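Local coordinates for Rab GDP dissociation inhibitor alpha (Naegleria fowleri, PDB 6C87), which probably binds prenylated Rab GTPases in their GDP-bound form, slows GDP release and keeps them soluble for recycling between membranes, at residues I309-I314 with D388-Y393; A362-T367 with V379-L384. One frame throughout, in Å; residues are numbered along the deposited sequence.

Contact 1: I309-I314 with D388-Y393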
loop_
_atom_site.group_PDB
_atom_site.type_symbol
_atom_site.label_atom_id
_atom_site.label_comp_id
_atom_site.label_asym_id
_atom_site.label_seq_id
_atom_site.Cartn_x
_atom_site.Cartn_y
_atom_site.Cartn_z
ATOM N N ILE A 309 38.901 0.303 5.142
ATOM C CA ILE A 309 39.851 1.108 5.898
ATOM C C ILE A 309 39.181 2.421 6.257
ATOM O O ILE A 309 38.504 3.040 5.425
ATOM C CB ILE A 309 41.150 1.356 5.111
ATOM C CG1 ILE A 309 42.074 2.295 5.901
ATOM C CG2 ILE A 309 40.865 1.959 3.749
ATOM C CD1 ILE A 309 43.499 2.377 5.355
ATOM N N ARG A 310 39.325 2.819 7.513
ATOM C CA ARG A 310 38.958 4.151 7.960
ATOM C C ARG A 310 40.187 4.760 8.612
ATOM O O ARG A 310 40.799 4.135 9.486
ATOM C CB ARG A 310 37.766 4.113 8.914
ATOM C CG ARG A 310 36.475 3.732 8.211
ATOM C CD ARG A 310 35.338 3.611 9.178
ATOM N NE ARG A 310 34.114 3.222 8.498
ATOM C CZ ARG A 310 33.701 1.967 8.355
ATOM N NH1 ARG A 310 34.422 0.974 8.856
ATOM N NH2 ARG A 310 32.565 1.717 7.708
ATOM N N VAL A 311 40.599 5.925 8.119
ATOM C CA VAL A 311 41.720 6.669 8.684
ATOM C C VAL A 311 41.162 7.896 9.381
ATOM O O VAL A 311 40.632 8.811 8.734
ATOM C CB VAL A 311 42.753 7.060 7.619
ATOM C CG1 VAL A 311 43.901 7.784 8.285
ATOM C CG2 VAL A 311 43.259 5.822 6.902
ATOM N N ILE A 312 41.340 7.938 10.691
ATOM C CA ILE A 312 40.743 8.953 11.544
ATOM C C ILE A 312 41.812 10.000 11.817
ATOM O O ILE A 312 42.902 9.674 12.309
ATOM C CB ILE A 312 40.181 8.317 12.827
ATOM C CG1 ILE A 312 39.181 7.219 12.434
ATOM C CG2 ILE A 312 39.514 9.342 13.717
ATOM C CD1 ILE A 312 38.794 6.275 13.556
ATOM N N CYS A 313 41.524 11.247 11.437
ATOM C CA CYS A 313 42.493 12.336 11.466
ATOM C C CYS A 313 42.001 13.477 12.339
ATOM O O CYS A 313 40.873 13.955 12.170
ATOM C CB CYS A 313 42.778 12.864 10.057
ATOM S SG CYS A 313 43.201 11.591 8.867
ATOM N N ILE A 314 42.848 13.907 13.269
ATOM C CA ILE A 314 42.601 15.105 14.057
ATOM C C ILE A 314 43.325 16.274 13.405
ATOM O O ILE A 314 44.552 16.242 13.227
ATOM C CB ILE A 314 43.043 14.923 15.513
ATOM C CG1 ILE A 314 42.270 13.748 16.125
ATOM C CG2 ILE A 314 42.823 16.231 16.274
ATOM C CD1 ILE A 314 42.661 13.407 17.545
ATOM N N ASP A 388 47.499 16.357 12.807
ATOM C CA ASP A 388 48.055 16.297 14.158
ATOM C C ASP A 388 48.226 14.859 14.622
ATOM O O ASP A 388 49.274 14.489 15.164
ATOM C CB ASP A 388 47.153 17.055 15.134
ATOM C CG ASP A 388 47.247 18.563 14.990
ATOM O OD1 ASP A 388 47.976 19.069 14.102
ATOM O OD2 ASP A 388 46.568 19.246 15.782
ATOM N N GLU A 389 47.184 14.050 14.458
ATOM C CA GLU A 389 47.172 12.641 14.823
ATOM C C GLU A 389 46.352 11.871 13.811
ATOM O O GLU A 389 45.342 12.373 13.302
ATOM C CB GLU A 389 46.615 12.372 16.230
ATOM C CG GLU A 389 47.562 12.704 17.349
ATOM C CD GLU A 389 48.732 11.742 17.429
ATOM O OE1 GLU A 389 48.703 10.699 16.734
ATOM O OE2 GLU A 389 49.670 12.022 18.209
ATOM N N LYS A 390 46.819 10.663 13.506
ATOM C CA LYS A 390 46.205 9.804 12.508
ATOM C C LYS A 390 46.075 8.394 13.075
ATOM O O LYS A 390 47.048 7.835 13.597
ATOM C CB LYS A 390 47.045 9.821 11.226
ATOM C CG LYS A 390 46.477 9.018 10.101
ATOM C CD LYS A 390 47.409 8.965 8.901
ATOM C CE LYS A 390 48.817 8.555 9.307
ATOM N NZ LYS A 390 49.521 7.928 8.163
ATOM N N PHE A 391 44.887 7.809 12.947
ATOM C CA PHE A 391 44.627 6.454 13.419
ATOM C C PHE A 391 44.110 5.596 12.275
ATOM O O PHE A 391 43.112 5.949 11.638
ATOM C CB PHE A 391 43.601 6.434 14.549
ATOM C CG PHE A 391 43.901 7.379 15.660
ATOM C CD1 PHE A 391 44.770 7.008 16.685
ATOM C CD2 PHE A 391 43.310 8.636 15.696
ATOM C CE1 PHE A 391 45.045 7.875 17.733
ATOM C CE2 PHE A 391 43.580 9.515 16.743
ATOM C CZ PHE A 391 44.453 9.128 17.766
ATOM N N VAL A 392 44.770 4.465 12.035
ATOM C CA VAL A 392 44.366 3.544 10.974
ATOM C C VAL A 392 43.440 2.483 11.558
ATOM O O VAL A 392 43.834 1.718 12.444
ATOM C CB VAL A 392 45.581 2.895 10.297
ATOM C CG1 VAL A 392 45.111 1.896 9.259
ATOM C CG2 VAL A 392 46.433 3.957 9.636
ATOM N N TYR A 393 42.218 2.422 11.040
ATOM C CA TYR A 393 41.171 1.546 11.558
ATOM C C TYR A 393 40.650 0.687 10.405
ATOM O O TYR A 393 39.830 1.142 9.600
ATOM C CB TYR A 393 40.060 2.375 12.197
ATOM C CG TYR A 393 38.993 1.578 12.911
ATOM C CD1 TYR A 393 39.323 0.513 13.742
ATOM C CD2 TYR A 393 37.653 1.895 12.756
ATOM C CE1 TYR A 393 38.343 -0.211 14.398
ATOM C CE2 TYR A 393 36.666 1.186 13.412
ATOM C CZ TYR A 393 37.014 0.129 14.227
ATOM O OH TYR A 393 36.020 -0.580 14.871
HETATM O O HOH W 1 37.215 0.571 9.168
#

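Contact 2: A362-T367 with V379-L384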
loop_
_atom_site.group_PDB
_atom_site.type_symbol
_atom_site.label_atom_id
_atom_site.label_comp_id
_atom_site.label_asym_id
_atom_site.label_seq_id
_atom_site.Cartn_x
_atom_site.Cartn_y
_atom_site.Cartn_z
ATOM N N ALA A 362 38.420 14.432 10.830
ATOM C CA ALA A 362 38.212 14.085 9.429
ATOM C C ALA A 362 38.493 12.601 9.289
ATOM O O ALA A 362 39.589 12.134 9.625
ATOM C CB ALA A 362 39.100 14.910 8.492
ATOM N N ILE A 363 37.490 11.849 8.863
ATOM C CA ILE A 363 37.602 10.403 8.778
ATOM C C ILE A 363 37.481 10.006 7.316
ATOM O O ILE A 363 36.506 10.366 6.645
ATOM C CB ILE A 363 36.564 9.707 9.671
ATOM C CG1 ILE A 363 36.800 10.167 11.121
ATOM C CG2 ILE A 363 36.689 8.187 9.553
ATOM C CD1 ILE A 363 36.046 9.414 12.186
ATOM N N VAL A 364 38.493 9.299 6.819
ATOM C CA VAL A 364 38.582 8.887 5.426
ATOM C C VAL A 364 38.268 7.400 5.356
ATOM O O VAL A 364 38.818 6.607 6.130
ATOM C CB VAL A 364 39.974 9.184 4.846
ATOM C CG1 VAL A 364 39.998 8.887 3.349
ATOM C CG2 VAL A 364 40.369 10.626 5.143
ATOM N N SER A 365 37.372 7.020 4.448
ATOM C CA SER A 365 36.933 5.639 4.387
ATOM C C SER A 365 36.805 5.182 2.941
ATOM O O SER A 365 36.353 5.935 2.072
ATOM C CB SER A 365 35.594 5.457 5.119
ATOM O OG SER A 365 34.555 6.155 4.454
ATOM N N THR A 366 37.180 3.930 2.701
ATOM C CA THR A 366 36.974 3.325 1.399
ATOM C C THR A 366 37.046 1.818 1.562
ATOM O O THR A 366 37.580 1.304 2.547
ATOM C CB THR A 366 37.999 3.816 0.366
ATOM O OG1 THR A 366 37.584 3.417 -0.946
ATOM C CG2 THR A 366 39.382 3.255 0.654
ATOM N N THR A 367 36.464 1.121 0.596
ATOM C CA THR A 367 36.636 -0.317 0.516
ATOM C C THR A 367 38.072 -0.618 0.117
ATOM O O THR A 367 38.634 0.039 -0.760
ATOM C CB THR A 367 35.657 -0.914 -0.494
ATOM O OG1 THR A 367 34.313 -0.752 -0.016
ATOM C CG2 THR A 367 35.944 -2.388 -0.751
ATOM N N VAL A 379 45.630 9.963 -1.534
ATOM C CA VAL A 379 45.149 11.112 -2.293
ATOM C C VAL A 379 44.293 12.008 -1.413
ATOM O O VAL A 379 44.325 13.236 -1.550
ATOM C CB VAL A 379 44.376 10.647 -3.549
ATOM C CG1 VAL A 379 43.172 9.786 -3.167
ATOM C CG2 VAL A 379 43.941 11.838 -4.395
ATOM N N VAL A 380 43.534 11.422 -0.484
ATOM C CA VAL A 380 42.703 12.227 0.402
ATOM C C VAL A 380 43.535 12.796 1.547
ATOM O O VAL A 380 43.433 13.983 1.875
ATOM C CB VAL A 380 41.518 11.399 0.930
ATOM C CG1 VAL A 380 40.656 12.254 1.833
ATOM C CG2 VAL A 380 40.707 10.822 -0.212
ATOM N N LEU A 381 44.377 11.962 2.164
ATOM C CA LEU A 381 45.196 12.421 3.282
ATOM C C LEU A 381 46.105 13.576 2.888
ATOM O O LEU A 381 46.366 14.466 3.707
ATOM C CB LEU A 381 46.032 11.265 3.822
ATOM C CG LEU A 381 45.184 10.116 4.344
ATOM C CD1 LEU A 381 46.072 8.990 4.823
ATOM C CD2 LEU A 381 44.281 10.622 5.468
ATOM N N ASP A 382 46.600 13.586 1.648
ATOM C CA ASP A 382 47.449 14.693 1.228
ATOM C C ASP A 382 46.682 16.010 1.238
ATOM O O ASP A 382 47.263 17.068 1.501
ATOM C CB ASP A 382 48.037 14.421 -0.161
ATOM C CG ASP A 382 49.181 13.408 -0.134
ATOM O OD1 ASP A 382 49.650 13.058 0.974
ATOM O OD2 ASP A 382 49.612 12.965 -1.226
ATOM N N LEU A 383 45.373 15.964 1.000
ATOM C CA LEU A 383 44.582 17.182 1.044
ATOM C C LEU A 383 44.328 17.654 2.467
ATOM O O LEU A 383 43.988 18.829 2.663
ATOM C CB LEU A 383 43.254 16.962 0.316
ATOM C CG LEU A 383 43.356 16.657 -1.185
ATOM C CD1 LEU A 383 42.028 16.156 -1.755
ATOM C CD2 LEU A 383 43.792 17.887 -1.932
ATOM N N LEU A 384 44.534 16.787 3.463
ATOM C CA LEU A 384 44.272 17.139 4.852
ATOM C C LEU A 384 45.488 17.699 5.577
ATOM O O LEU A 384 45.322 18.320 6.631
ATOM C CB LEU A 384 43.763 15.911 5.614
ATOM C CG LEU A 384 42.510 15.247 5.040
ATOM C CD1 LEU A 384 42.076 14.035 5.883
ATOM C CD2 LEU A 384 41.385 16.265 4.880
#

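Contact 1: I309-I314 with D388-Y393
Ile312 and Phe391 pair at the middle of an antiparallel ladder between strands 302-315 and 389-400, in the mixed beta sheet of this GDP dissociation inhibitor. Each is donor and acceptor to the other. Ile312 N to Phe391 O is 2.8 Å and nearly straight, and both donors of the pair lie in the plane of the carbonyl they meet. Arg310 and Tyr393 form the next hydrogen-bonded pair.

The tightly packed face carries Arg310, Ile312, Ile314, Phe391 and Tyr393. CG of Phe391 sits beside its own backbone N (chi1 -51°), which carries the ring along the strand toward Ile314; CD2 stays 4.3 Å from Ile312 CB. Ile314 CD1 comes to the ring edge, near its plane, 4.1 Å from CE2 of Phe391. Helix 56-64 covers this face: Phe391 touches Met59, and its ring meets that of Phe63. Tyr393 OH bonds Glu50 O. At the edge of this face Glu389 turns its end away, to a salt bridge with Arg64.

The other face is looser along strand 389-400, where Lys390 and Val392 are partly exposed. Here CG1 of Val311 crosses the aliphatic chain of Lys390, 3.4 Å from CG, while the lysine end leads off toward Glu374 in a long, weak ion pair. Ile309 CD1 only brushes CG1 of Val392 at 4.3 Å.

At the Arg310 end, Tyr393 O takes a second bond besides that from Arg310 N: a water donates to it at 2.7 Å and accepts from Arg310 NH1 at 2.8 Å.

Contact 2: A362-T367 with V379-L384
Val364 meets Val380, Leu381 and Leu384 where strand 360-367 packs against helix 378-384. The two short segments run nearly antiparallel, at 169°, with their axes 9.6 Å apart at closest approach.

The contact between them is apolar. Val364 and Val380 reach toward each other tip to tip. Both methyls of Val364 take part: CG2 is 3.7 Å from Val380 CG1, and CG1 is 3.8 Å from the same methyl. In Val380 this CG1 lies anti to the backbone N (chi1 -179°), and it is the branch that meets both methyls of Val364. Leu384 makes a different approach. Its side chain slides past Val364 in the opposite direction, and its CD1 lies 3.9 Å from Val364 CG2. The same CD1 is 4.1 Å from Ala362 CB, so one leucine methyl touches two residues on the same side of the strand. Leu381 adds its CD2, 3.9 Å from Val364 CG2. Thus CG2 of Val364 touches three helix residues. Further apolar contacts continue the layer. Ile343 touches both Val364 and Val380, and Val377 also rests on Val364. Between the two strand residues that face the helix, Ile363 points away from it and packs on Ile312 and Pro86.

No hydrogen bond joins the segments. The polar links of the strand run to other parts of the fold: backbone bonds tie it to strand 302-315 and to strand 343-349, while Ser365 OG bonds Ala417 O. On the helix, Asp382 forms a salt bridge with Lys378.

The arrangement is that of a short helix packed on one face of a mixed beta sheet, with alternate strand residues filling the alpha/beta interface.

How the contacts relate
The two contacts are neighbours, with centres 9 Å apart, and they share one mixed sheet. Strand 302-315 lies between strands 389-400 and 360-367 and pairs antiparallel with both. Along the chain the order is 309-314, 362-367, 379-384, then 388-393, so both segments of contact 2 fall between those of contact 1. Helix 378-384 is followed in the chain by strand 389-400. Backbone bonds such as Val311 N to Val364 O, 2.8 Å, join the contacts. Leu381 reaches across to Cys313, with CD2 3.7 Å from SG. Strand 302-315 is thus bonded along both edges, with helix 378-384 on one face and helix 56-64 on the other, so both contacts lie in one buried part of the sheet.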